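Local structure of response regulator aspartate phosphatase I (Bacillus subtilis subsp. subtilis, 4I1A) at residues Leu249-Phe254 with Lys264-Leu269; Arg168-Phe173 with Arg185-Val190; Asp336-Ser341 with Glu366-Ile371. The protein dephosphorylates the sporulation initiation phosphotransferase Spo0F and activates ICEBs1 gene expression, excision and transfer by inactivating the repressor ImmR. All blocks are in the same frame, centred on the assembly; numbering follows the deposited sequence.

Contact 1. Residues Leu249-Phe254 with Lys264-Leu269; sequences LALEIF and KTLFTL
Leu-251 fits between Leu-266 and Leu-269, and this is the tight part of the contact. Leu-251 CD1 lies 3.6 Å from CG of Leu-266. The other branch, Leu-251 CD2, meets CD2 of Leu-269 at 3.7 Å and also touches CD2 of Leu-266. Leu-251 crosses each of the two leucines at about a right angle. Its CG stands anti to the backbone N (chi1 -166°), which carries both methyls across to the facing helix. Tyr-285 of helix 279-295 touches all three leucines.

The approach to the Thr-265 methyl is looser. Ala-250 CB and Thr-265 CG2 are 4.2 Å apart. Thr-265 CG2 is 4.1 Å from the backbone N of Leu-251 and as far from its CD1. The ring edge of Phe-254 comes closer, with Thr-265 OG1 near the ring plane and 3.5 Å from Phe-254 CD2. That hydroxyl is hydrogen-bonded to the carbonyl O of Phe-261, one turn earlier. Ala-224 of helix 220-236 packs on Phe-254, and Met-228 on Thr-265. Solvent is met on another side of helix 240-257, where Glu-252 is exposed.

An alanine in place of Leu-251 would probably open a gap between the helices and take from Leu-266 and Leu-269 the two methyls that pack on them.

The short segments run antiparallel at 151°, with their axes 9.9 Å apart. This is the pairing of successive helices in a tetratricopeptide-repeat solenoid. It joins helix 240-257, whose segment lies in predicted TPR 4, to helix 261-275. All six touching residues are buried. Cohesion across the pair therefore rests on apolar fit, and the threonine hydroxyl is accommodated by bonding within its own helix.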
loop_
_atom_site.group_PDB
_atom_site.type_symbol
_atom_site.label_atom_id
_atom_site.label_comp_id
_atom_site.label_asym_id
_atom_site.label_seq_id
_atom_site.Cartn_x
_atom_site.Cartn_y
_atom_site.Cartn_z
ATOM N N LEU A 249 -10.607 -12.383 6.436
ATOM C CA LEU A 249 -10.667 -13.260 5.276
ATOM C C LEU A 249 -9.290 -13.302 4.628
ATOM O O LEU A 249 -8.821 -14.361 4.203
ATOM C CB LEU A 249 -11.719 -12.781 4.274
ATOM C CG LEU A 249 -13.182 -13.013 4.666
ATOM C CD1 LEU A 249 -14.152 -12.576 3.559
ATOM C CD2 LEU A 249 -13.421 -14.474 5.038
ATOM N N ALA A 250 -8.640 -12.143 4.580
ATOM C CA ALA A 250 -7.276 -12.053 4.081
ATOM C C ALA A 250 -6.345 -12.824 5.000
ATOM O O ALA A 250 -5.475 -13.569 4.552
ATOM C CB ALA A 250 -6.841 -10.602 3.993
ATOM N N LEU A 251 -6.556 -12.639 6.296
ATOM C CA LEU A 251 -5.756 -13.268 7.334
ATOM C C LEU A 251 -5.771 -14.790 7.240
ATOM O O LEU A 251 -4.735 -15.424 7.415
ATOM C CB LEU A 251 -6.272 -12.826 8.705
ATOM C CG LEU A 251 -5.386 -13.095 9.921
ATOM C CD1 LEU A 251 -4.061 -12.384 9.731
ATOM C CD2 LEU A 251 -6.078 -12.645 11.217
ATOM N N GLU A 252 -6.945 -15.366 6.969
ATOM C CA GLU A 252 -7.106 -16.818 6.876
ATOM C C GLU A 252 -6.175 -17.403 5.830
ATOM O O GLU A 252 -5.582 -18.465 6.029
ATOM C CB GLU A 252 -8.540 -17.193 6.483
ATOM C CG GLU A 252 -9.624 -16.856 7.494
ATOM C CD GLU A 252 -11.023 -17.117 6.942
ATOM O OE1 GLU A 252 -11.985 -16.484 7.431
ATOM O OE2 GLU A 252 -11.154 -17.952 6.017
ATOM N N ILE A 253 -6.075 -16.705 4.705
ATOM C CA ILE A 253 -5.276 -17.161 3.572
ATOM C C ILE A 253 -3.784 -16.938 3.817
ATOM O O ILE A 253 -2.969 -17.837 3.605
ATOM C CB ILE A 253 -5.726 -16.453 2.271
ATOM C CG1 ILE A 253 -7.117 -16.948 1.864
ATOM C CG2 ILE A 253 -4.723 -16.676 1.144
ATOM C CD1 ILE A 253 -7.859 -16.000 0.936
ATOM N N PHE A 254 -3.439 -15.743 4.282
ATOM C CA PHE A 254 -2.048 -15.372 4.529
ATOM C C PHE A 254 -1.393 -16.214 5.624
ATOM O O PHE A 254 -0.197 -16.511 5.545
ATOM C CB PHE A 254 -1.938 -13.885 4.901
ATOM C CG PHE A 254 -2.120 -12.943 3.741
ATOM C CD1 PHE A 254 -1.800 -13.335 2.439
ATOM C CD2 PHE A 254 -2.607 -11.663 3.952
ATOM C CE1 PHE A 254 -1.961 -12.457 1.371
ATOM C CE2 PHE A 254 -2.770 -10.781 2.893
ATOM C CZ PHE A 254 -2.449 -11.172 1.601
ATOM N N LYS A 264 1.271 -6.977 7.947
ATOM C CA LYS A 264 0.572 -5.739 7.638
ATOM C C LYS A 264 -0.940 -5.884 7.867
ATOM O O LYS A 264 -1.605 -4.973 8.357
ATOM C CB LYS A 264 0.878 -5.355 6.187
ATOM C CG LYS A 264 -0.084 -4.370 5.567
ATOM C CD LYS A 264 0.432 -3.846 4.238
ATOM C CE LYS A 264 -0.379 -2.622 3.793
ATOM N NZ LYS A 264 -0.074 -2.164 2.403
ATOM N N THR A 265 -1.468 -7.044 7.505
ATOM C CA THR A 265 -2.864 -7.384 7.737
ATOM C C THR A 265 -3.190 -7.454 9.240
ATOM O O THR A 265 -4.243 -6.988 9.672
ATOM C CB THR A 265 -3.181 -8.745 7.072
ATOM O OG1 THR A 265 -2.850 -8.674 5.684
ATOM C CG2 THR A 265 -4.648 -9.146 7.232
ATOM N N LEU A 266 -2.302 -8.050 10.035
ATOM C CA LEU A 266 -2.531 -8.122 11.482
ATOM C C LEU A 266 -2.410 -6.738 12.092
ATOM O O LEU A 266 -3.117 -6.386 13.040
ATOM C CB LEU A 266 -1.552 -9.090 12.164
ATOM C CG LEU A 266 -1.889 -10.572 11.990
ATOM C CD1 LEU A 266 -0.644 -11.432 12.196
ATOM C CD2 LEU A 266 -3.029 -10.988 12.944
ATOM N N PHE A 267 -1.512 -5.945 11.537
ATOM C CA PHE A 267 -1.333 -4.601 12.039
ATOM C C PHE A 267 -2.610 -3.793 11.832
ATOM O O PHE A 267 -3.145 -3.195 12.778
ATOM C CB PHE A 267 -0.133 -3.920 11.373
ATOM C CG PHE A 267 0.004 -2.474 11.745
ATOM C CD1 PHE A 267 0.693 -2.111 12.895
ATOM C CD2 PHE A 267 -0.597 -1.476 10.976
ATOM C CE1 PHE A 267 0.805 -0.780 13.264
ATOM C CE2 PHE A 267 -0.494 -0.139 11.343
ATOM C CZ PHE A 267 0.211 0.210 12.487
ATOM N N THR A 268 -3.089 -3.791 10.591
ATOM C CA THR A 268 -4.293 -3.053 10.208
ATOM C C THR A 268 -5.504 -3.541 11.001
ATOM O O THR A 268 -6.326 -2.746 11.460
ATOM C CB THR A 268 -4.557 -3.185 8.684
ATOM O OG1 THR A 268 -3.335 -2.937 7.977
ATOM C CG2 THR A 268 -5.638 -2.189 8.200
ATOM N N LEU A 269 -5.595 -4.855 11.175
ATOM C CA LEU A 269 -6.658 -5.455 11.967
ATOM C C LEU A 269 -6.601 -4.953 13.412
ATOM O O LEU A 269 -7.619 -4.549 13.977
ATOM C CB LEU A 269 -6.542 -6.981 11.917
ATOM C CG LEU A 269 -7.695 -7.842 12.440
ATOM C CD1 LEU A 269 -9.044 -7.342 11.949
ATOM C CD2 LEU A 269 -7.487 -9.284 12.010
#

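Contact 2. Residues Arg168-Phe173 with Arg185-Val190; sequences RALKIF and RCQFIV
Cys-186 SG packs against Ala-169 and the ring edge of Phe-173, while its CB packs against Leu-170. The interaction with Phe-173 is a sulfur-aromatic contact. Cys-186 SG sits near the plane of the Phe-173 ring, 4.8 Å from the ring centroid and 75° off the ring normal. Cys-186 SG is 3.5 Å from CD2 of Phe-173, with CE2 a little farther off. The torsion of Cys-186 sets SG anti to the carbonyl carbon (chi1 -76°), which turns the sulfur along the opposite helix toward the aromatic ring.

The second kind of interaction is apolar. Cys-186 SG also touches CB of Ala-169 at 3.7 Å. CB of Cys-186 meets CB of Leu-170 at 3.9 Å, and here the backbones come close: the CA atoms of these two residues are 5.5 Å apart. Beyond its CB, Leu-170 forks over CG of Gln-187, with Leu-170 CD1 at 3.9 Å and CD2 almost as near. The leucine lies across the glutamine stem. The approach of Leu-170 CD2 to Val-190 CG2 is looser, at 4.4 Å.

The polar part is the amide end of Gln-187, which leaves this pair for the next helix. Gln-187 gives only its aliphatic stem to Leu-170. Its chain is extended beyond CG, and OE1 is hydrogen-bonded to Ser-210 on helix 200-215. Phe-147 of helix 139-155 packs on Cys-186.

The helices are antiparallel, at 149° over the short segments, and join predicted TPR 2 to predicted TPR 3. The small residues Ala-169 and Cys-186 are consistent with the 9.2 Å spacing of the short axes. The chemistry is a buried, uncharged join, in which a polarisable sulfur fills the position beside the ring.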
loop_
_atom_site.group_PDB
_atom_site.type_symbol
_atom_site.label_atom_id
_atom_site.label_comp_id
_atom_site.label_asym_id
_atom_site.label_seq_id
_atom_site.Cartn_x
_atom_site.Cartn_y
_atom_site.Cartn_z
ATOM N N ARG A 168 -4.775 2.206 -19.780
ATOM C CA ARG A 168 -4.575 1.769 -21.165
ATOM C C ARG A 168 -4.263 0.280 -21.214
ATOM O O ARG A 168 -4.762 -0.434 -22.077
ATOM C CB ARG A 168 -3.453 2.558 -21.852
ATOM C CG ARG A 168 -3.783 4.010 -22.171
ATOM C CD ARG A 168 -2.750 4.592 -23.126
ATOM N NE ARG A 168 -2.588 3.756 -24.318
ATOM C CZ ARG A 168 -3.192 3.971 -25.486
ATOM N NH1 ARG A 168 -4.005 5.010 -25.641
ATOM N NH2 ARG A 168 -2.980 3.149 -26.509
ATOM N N ALA A 169 -3.431 -0.183 -20.283
ATOM C CA ALA A 169 -3.139 -1.609 -20.151
ATOM C C ALA A 169 -4.373 -2.377 -19.692
ATOM O O ALA A 169 -4.674 -3.451 -20.212
ATOM C CB ALA A 169 -1.994 -1.834 -19.178
ATOM N N LEU A 170 -5.071 -1.818 -18.707
ATOM C CA LEU A 170 -6.290 -2.417 -18.174
ATOM C C LEU A 170 -7.370 -2.625 -19.235
ATOM O O LEU A 170 -7.879 -3.735 -19.385
ATOM C CB LEU A 170 -6.844 -1.573 -17.020
ATOM C CG LEU A 170 -8.206 -2.006 -16.456
ATOM C CD1 LEU A 170 -8.208 -3.495 -16.082
ATOM C CD2 LEU A 170 -8.599 -1.145 -15.248
ATOM N N LYS A 171 -7.712 -1.570 -19.978
ATOM C CA LYS A 171 -8.774 -1.652 -20.991
ATOM C C LYS A 171 -8.523 -2.731 -22.050
ATOM O O LYS A 171 -9.443 -3.159 -22.749
ATOM C CB LYS A 171 -8.990 -0.299 -21.674
ATOM C CG LYS A 171 -10.227 0.458 -21.212
ATOM C CD LYS A 171 -10.482 1.660 -22.117
ATOM C CE LYS A 171 -10.543 1.244 -23.584
ATOM N NZ LYS A 171 -10.712 2.395 -24.517
ATOM N N ILE A 172 -7.271 -3.165 -22.161
ATOM C CA ILE A 172 -6.903 -4.230 -23.082
ATOM C C ILE A 172 -6.909 -5.588 -22.375
ATOM O O ILE A 172 -7.491 -6.548 -22.879
ATOM C CB ILE A 172 -5.516 -3.968 -23.726
ATOM C CG1 ILE A 172 -5.544 -2.678 -24.554
ATOM C CG2 ILE A 172 -5.080 -5.143 -24.597
ATOM C CD1 ILE A 172 -4.184 -2.275 -25.114
ATOM N N PHE A 173 -6.270 -5.661 -21.208
ATOM C CA PHE A 173 -6.169 -6.915 -20.449
ATOM C C PHE A 173 -7.527 -7.542 -20.096
ATOM O O PHE A 173 -7.657 -8.771 -20.078
ATOM C CB PHE A 173 -5.347 -6.717 -19.170
ATOM C CG PHE A 173 -3.859 -6.899 -19.355
ATOM C CD1 PHE A 173 -3.357 -8.001 -20.031
ATOM C CD2 PHE A 173 -2.958 -5.965 -18.838
ATOM C CE1 PHE A 173 -1.980 -8.170 -20.198
ATOM C CE2 PHE A 173 -1.576 -6.126 -18.999
ATOM C CZ PHE A 173 -1.088 -7.228 -19.674
ATOM N N ARG A 185 -3.765 -6.938 -11.410
ATOM C CA ARG A 185 -2.609 -6.106 -11.086
ATOM C C ARG A 185 -2.748 -4.680 -11.617
ATOM O O ARG A 185 -2.419 -3.722 -10.902
ATOM C CB ARG A 185 -1.317 -6.750 -11.587
ATOM C CG ARG A 185 -0.957 -8.040 -10.864
ATOM C CD ARG A 185 0.340 -8.620 -11.402
ATOM N NE ARG A 185 0.695 -9.870 -10.737
ATOM C CZ ARG A 185 1.611 -10.722 -11.186
ATOM N NH1 ARG A 185 2.261 -10.463 -12.312
ATOM N NH2 ARG A 185 1.870 -11.837 -10.512
ATOM N N CYS A 186 -3.243 -4.543 -12.853
ATOM C CA CYS A 186 -3.519 -3.222 -13.438
ATOM C C CYS A 186 -4.484 -2.440 -12.566
ATOM O O CYS A 186 -4.247 -1.268 -12.256
ATOM C CB CYS A 186 -4.103 -3.348 -14.847
ATOM S SG CYS A 186 -2.892 -3.760 -16.104
ATOM N N GLN A 187 -5.560 -3.108 -12.157
ATOM C CA GLN A 187 -6.517 -2.533 -11.219
ATOM C C GLN A 187 -5.882 -2.135 -9.876
ATOM O O GLN A 187 -6.273 -1.127 -9.295
ATOM C CB GLN A 187 -7.692 -3.491 -10.990
ATOM C CG GLN A 187 -8.527 -3.779 -12.226
ATOM C CD GLN A 187 -9.577 -4.856 -11.975
ATOM O OE1 GLN A 187 -9.382 -5.746 -11.143
ATOM N NE2 GLN A 187 -10.698 -4.770 -12.681
ATOM N N PHE A 188 -4.912 -2.910 -9.385
ATOM C CA PHE A 188 -4.215 -2.535 -8.149
ATOM C C PHE A 188 -3.480 -1.225 -8.350
ATOM O O PHE A 188 -3.451 -0.388 -7.457
ATOM C CB PHE A 188 -3.206 -3.607 -7.674
ATOM C CG PHE A 188 -3.833 -4.798 -6.980
ATOM C CD1 PHE A 188 -5.211 -4.967 -6.940
ATOM C CD2 PHE A 188 -3.034 -5.761 -6.382
ATOM C CE1 PHE A 188 -5.792 -6.082 -6.311
ATOM C CE2 PHE A 188 -3.601 -6.881 -5.749
ATOM C CZ PHE A 188 -4.985 -7.041 -5.713
ATOM N N ILE A 189 -2.860 -1.057 -9.514
ATOM C CA ILE A 189 -2.134 0.180 -9.794
ATOM C C ILE A 189 -3.111 1.358 -9.804
ATOM O O ILE A 189 -2.849 2.392 -9.186
ATOM C CB ILE A 189 -1.372 0.123 -11.139
ATOM C CG1 ILE A 189 -0.447 -1.092 -11.186
ATOM C CG2 ILE A 189 -0.563 1.396 -11.357
ATOM C CD1 ILE A 189 0.700 -1.009 -10.219
ATOM N N VAL A 190 -4.229 1.194 -10.510
ATOM C CA VAL A 190 -5.240 2.239 -10.580
ATOM C C VAL A 190 -5.662 2.630 -9.172
ATOM O O VAL A 190 -5.595 3.803 -8.793
ATOM C CB VAL A 190 -6.475 1.800 -11.405
ATOM C CG1 VAL A 190 -7.607 2.808 -11.242
ATOM C CG2 VAL A 190 -6.104 1.649 -12.887
#

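Contact 3. Residues Asp336-Ser341 with Glu366-Ile371; sequences DVENFS and EARRKI
Glu-338 reaches across toward helix 354-373 and is the main side chain of this contact. With chi1 at 178° it leaves its own helix directly toward Ala-367, and the chain is extended beyond CG. The carboxylate is thereby carried past Ala-367 to lie between Arg-368 and Ile-371. Glu-338 OE1 is 3.9 Å from CB of Arg-368. Glu-338 OE2 is 3.7 Å from CD1 of Ile-371, whose side chain runs roughly perpendicular to that of the glutamate.

Arg-368 offers the carboxylate its aliphatic base and not its charge. Its chain bends at chi2 and chi3, and the guanidinium group turns off from the glutamate. The carboxylate and guanidinium planes are 86° apart. Arg-368 NE lies 6.5 Å from Glu-338 OE1, too far for a salt bridge. Both residues also touch a crystal neighbour, which may influence where their ends lie.

Nearer the backbones, the contact is apolar. The methyl of Ala-367 faces Val-337 and the base of Glu-338. Ala-367 CB is 3.7 Å from CG1 of Val-337 and 3.9 Å from CB of Glu-338. The small alanine fits the close approach of the helices, whose short segments run antiparallel at 155° with axes 8.5 Å apart. Phe-325 and Leu-328 of helix 318-330 pack on Val-337. The carbonyl O of Val-337 accepts hydrogen bonds from both N and OG of Ser-341, the hydroxyl at 2.6 Å.

Both segments fall in, or at the edge of, predicted TPR 6, near the C-terminal end of the modelled chain. The contact has a buried Val-Ala base. Its outer part is mixed, with carboxylate oxygens against aliphatic parts of Arg-368 and Ile-371. The charged atoms are not in contact, so any attraction between Glu-338 and Arg-368 is probably weak.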
loop_
_atom_site.group_PDB
_atom_site.type_symbol
_atom_site.label_atom_id
_atom_site.label_comp_id
_atom_site.label_asym_id
_atom_site.label_seq_id
_atom_site.Cartn_x
_atom_site.Cartn_y
_atom_site.Cartn_z
ATOM N N ASP A 336 5.083 7.151 5.968
ATOM C CA ASP A 336 4.644 6.505 7.215
ATOM C C ASP A 336 4.663 7.453 8.396
ATOM O O ASP A 336 3.733 7.470 9.181
ATOM C CB ASP A 336 5.501 5.291 7.518
ATOM C CG ASP A 336 5.241 4.159 6.560
ATOM O OD1 ASP A 336 4.196 4.197 5.887
ATOM O OD2 ASP A 336 6.069 3.235 6.489
ATOM N N VAL A 337 5.705 8.267 8.503
ATOM C CA VAL A 337 5.803 9.230 9.601
ATOM C C VAL A 337 4.732 10.308 9.494
ATOM O O VAL A 337 4.141 10.723 10.491
ATOM C CB VAL A 337 7.204 9.905 9.652
ATOM C CG1 VAL A 337 7.210 11.094 10.637
ATOM C CG2 VAL A 337 8.271 8.893 10.023
ATOM N N GLU A 338 4.491 10.761 8.272
ATOM C CA GLU A 338 3.504 11.795 8.039
ATOM C C GLU A 338 2.094 11.280 8.346
ATOM O O GLU A 338 1.349 11.889 9.107
ATOM C CB GLU A 338 3.595 12.273 6.592
ATOM C CG GLU A 338 2.572 13.321 6.225
ATOM C CD GLU A 338 2.324 13.377 4.722
ATOM O OE1 GLU A 338 1.838 14.416 4.229
ATOM O OE2 GLU A 338 2.603 12.368 4.036
ATOM N N ASN A 339 1.741 10.145 7.762
ATOM C CA ASN A 339 0.423 9.577 7.967
ATOM C C ASN A 339 0.153 9.147 9.412
ATOM O O ASN A 339 -0.893 9.477 9.974
ATOM C CB ASN A 339 0.178 8.430 6.969
ATOM C CG ASN A 339 0.153 8.924 5.519
ATOM O OD1 ASN A 339 0.385 8.155 4.586
ATOM N ND2 ASN A 339 -0.125 10.223 5.331
ATOM N N PHE A 340 1.096 8.431 10.018
ATOM C CA PHE A 340 0.903 7.963 11.387
ATOM C C PHE A 340 0.901 9.076 12.419
ATOM O O PHE A 340 0.128 9.036 13.381
ATOM C CB PHE A 340 1.918 6.883 11.759
ATOM C CG PHE A 340 1.515 5.531 11.316
ATOM C CD1 PHE A 340 0.731 4.739 12.133
ATOM C CD2 PHE A 340 1.883 5.051 10.062
ATOM C CE1 PHE A 340 0.333 3.469 11.719
ATOM C CE2 PHE A 340 1.490 3.783 9.634
ATOM C CZ PHE A 340 0.712 2.991 10.468
ATOM N N SER A 341 1.762 10.068 12.236
ATOM C CA SER A 341 1.799 11.174 13.186
ATOM C C SER A 341 0.512 12.018 13.160
ATOM O O SER A 341 0.134 12.635 14.174
ATOM C CB SER A 341 3.010 12.064 12.943
ATOM O OG SER A 341 2.937 12.700 11.687
ATOM N N GLU A 366 6.929 18.496 9.206
ATOM C CA GLU A 366 8.336 18.207 8.944
ATOM C C GLU A 366 8.513 17.018 8.008
ATOM O O GLU A 366 9.308 17.088 7.070
ATOM C CB GLU A 366 9.075 17.943 10.265
ATOM C CG GLU A 366 10.211 18.904 10.551
ATOM C CD GLU A 366 11.361 18.759 9.561
ATOM O OE1 GLU A 366 12.153 17.798 9.712
ATOM O OE2 GLU A 366 11.468 19.603 8.634
ATOM N N ALA A 367 7.778 15.933 8.269
ATOM C CA ALA A 367 7.859 14.746 7.422
ATOM C C ALA A 367 7.447 15.074 5.987
ATOM O O ALA A 367 8.088 14.624 5.030
ATOM C CB ALA A 367 7.019 13.613 7.980
ATOM N N ARG A 368 6.379 15.857 5.855
ATOM C CA ARG A 368 5.889 16.303 4.552
ATOM C C ARG A 368 6.983 17.097 3.836
ATOM O O ARG A 368 7.272 16.854 2.663
ATOM C CB ARG A 368 4.621 17.150 4.721
ATOM C CG ARG A 368 4.028 17.748 3.434
ATOM C CD ARG A 368 3.637 19.239 3.620
ATOM N NE ARG A 368 4.777 20.154 3.469
ATOM C CZ ARG A 368 4.680 21.477 3.327
ATOM N NH1 ARG A 368 3.495 22.066 3.310
ATOM N NH2 ARG A 368 5.777 22.212 3.194
ATOM N N ARG A 369 7.600 18.037 4.549
ATOM C CA ARG A 369 8.703 18.809 3.981
ATOM C C ARG A 369 9.842 17.915 3.501
ATOM O O ARG A 369 10.430 18.161 2.450
ATOM C CB ARG A 369 9.208 19.852 4.972
ATOM C CG ARG A 369 8.213 20.999 5.171
ATOM C CD ARG A 369 8.720 22.065 6.123
ATOM N NE ARG A 369 7.841 23.236 6.088
ATOM C CZ ARG A 369 7.418 23.899 7.162
ATOM N NH1 ARG A 369 7.795 23.516 8.378
ATOM N NH2 ARG A 369 6.617 24.950 7.021
ATOM N N LYS A 370 10.132 16.863 4.255
ATOM C CA LYS A 370 11.186 15.944 3.864
ATOM C C LYS A 370 10.833 15.151 2.614
ATOM O O LYS A 370 11.713 14.841 1.811
ATOM C CB LYS A 370 11.580 15.033 5.030
ATOM C CG LYS A 370 12.495 15.743 6.016
ATOM C CD LYS A 370 12.798 14.906 7.230
ATOM C CE LYS A 370 13.951 15.506 8.025
ATOM N NZ LYS A 370 15.198 15.577 7.197
ATOM N N ILE A 371 9.551 14.844 2.432
ATOM C CA ILE A 371 9.105 14.196 1.200
ATOM C C ILE A 371 9.304 15.109 -0.022
ATOM O O ILE A 371 9.895 14.689 -1.005
ATOM C CB ILE A 371 7.637 13.705 1.285
ATOM C CG1 ILE A 371 7.495 12.631 2.359
ATOM C CG2 ILE A 371 7.163 13.139 -0.068
ATOM C CD1 ILE A 371 6.059 12.206 2.603
#

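The three contacts follow one another along the all-helical TPR array, contact 2 first, then contact 1, then contact 3. Each pairs antiparallel neighbouring helices. Contacts 1 and 3 touch directly, although their centres are 25 Å apart: Phe-267 CZ meets Phe-340 CE1 at 3.4 Å. Lys-304 lies at this junction, packing on both rings and forming a salt bridge with Asp-336. Contact 2 stands apart, with nearest atoms about 9 Å from contact 1 and about 15 Å from contact 3, and it lies across the chain's centre from contact 3. The modelled chain of this apo form begins at residue 101, and all three contacts are helix-helix joins.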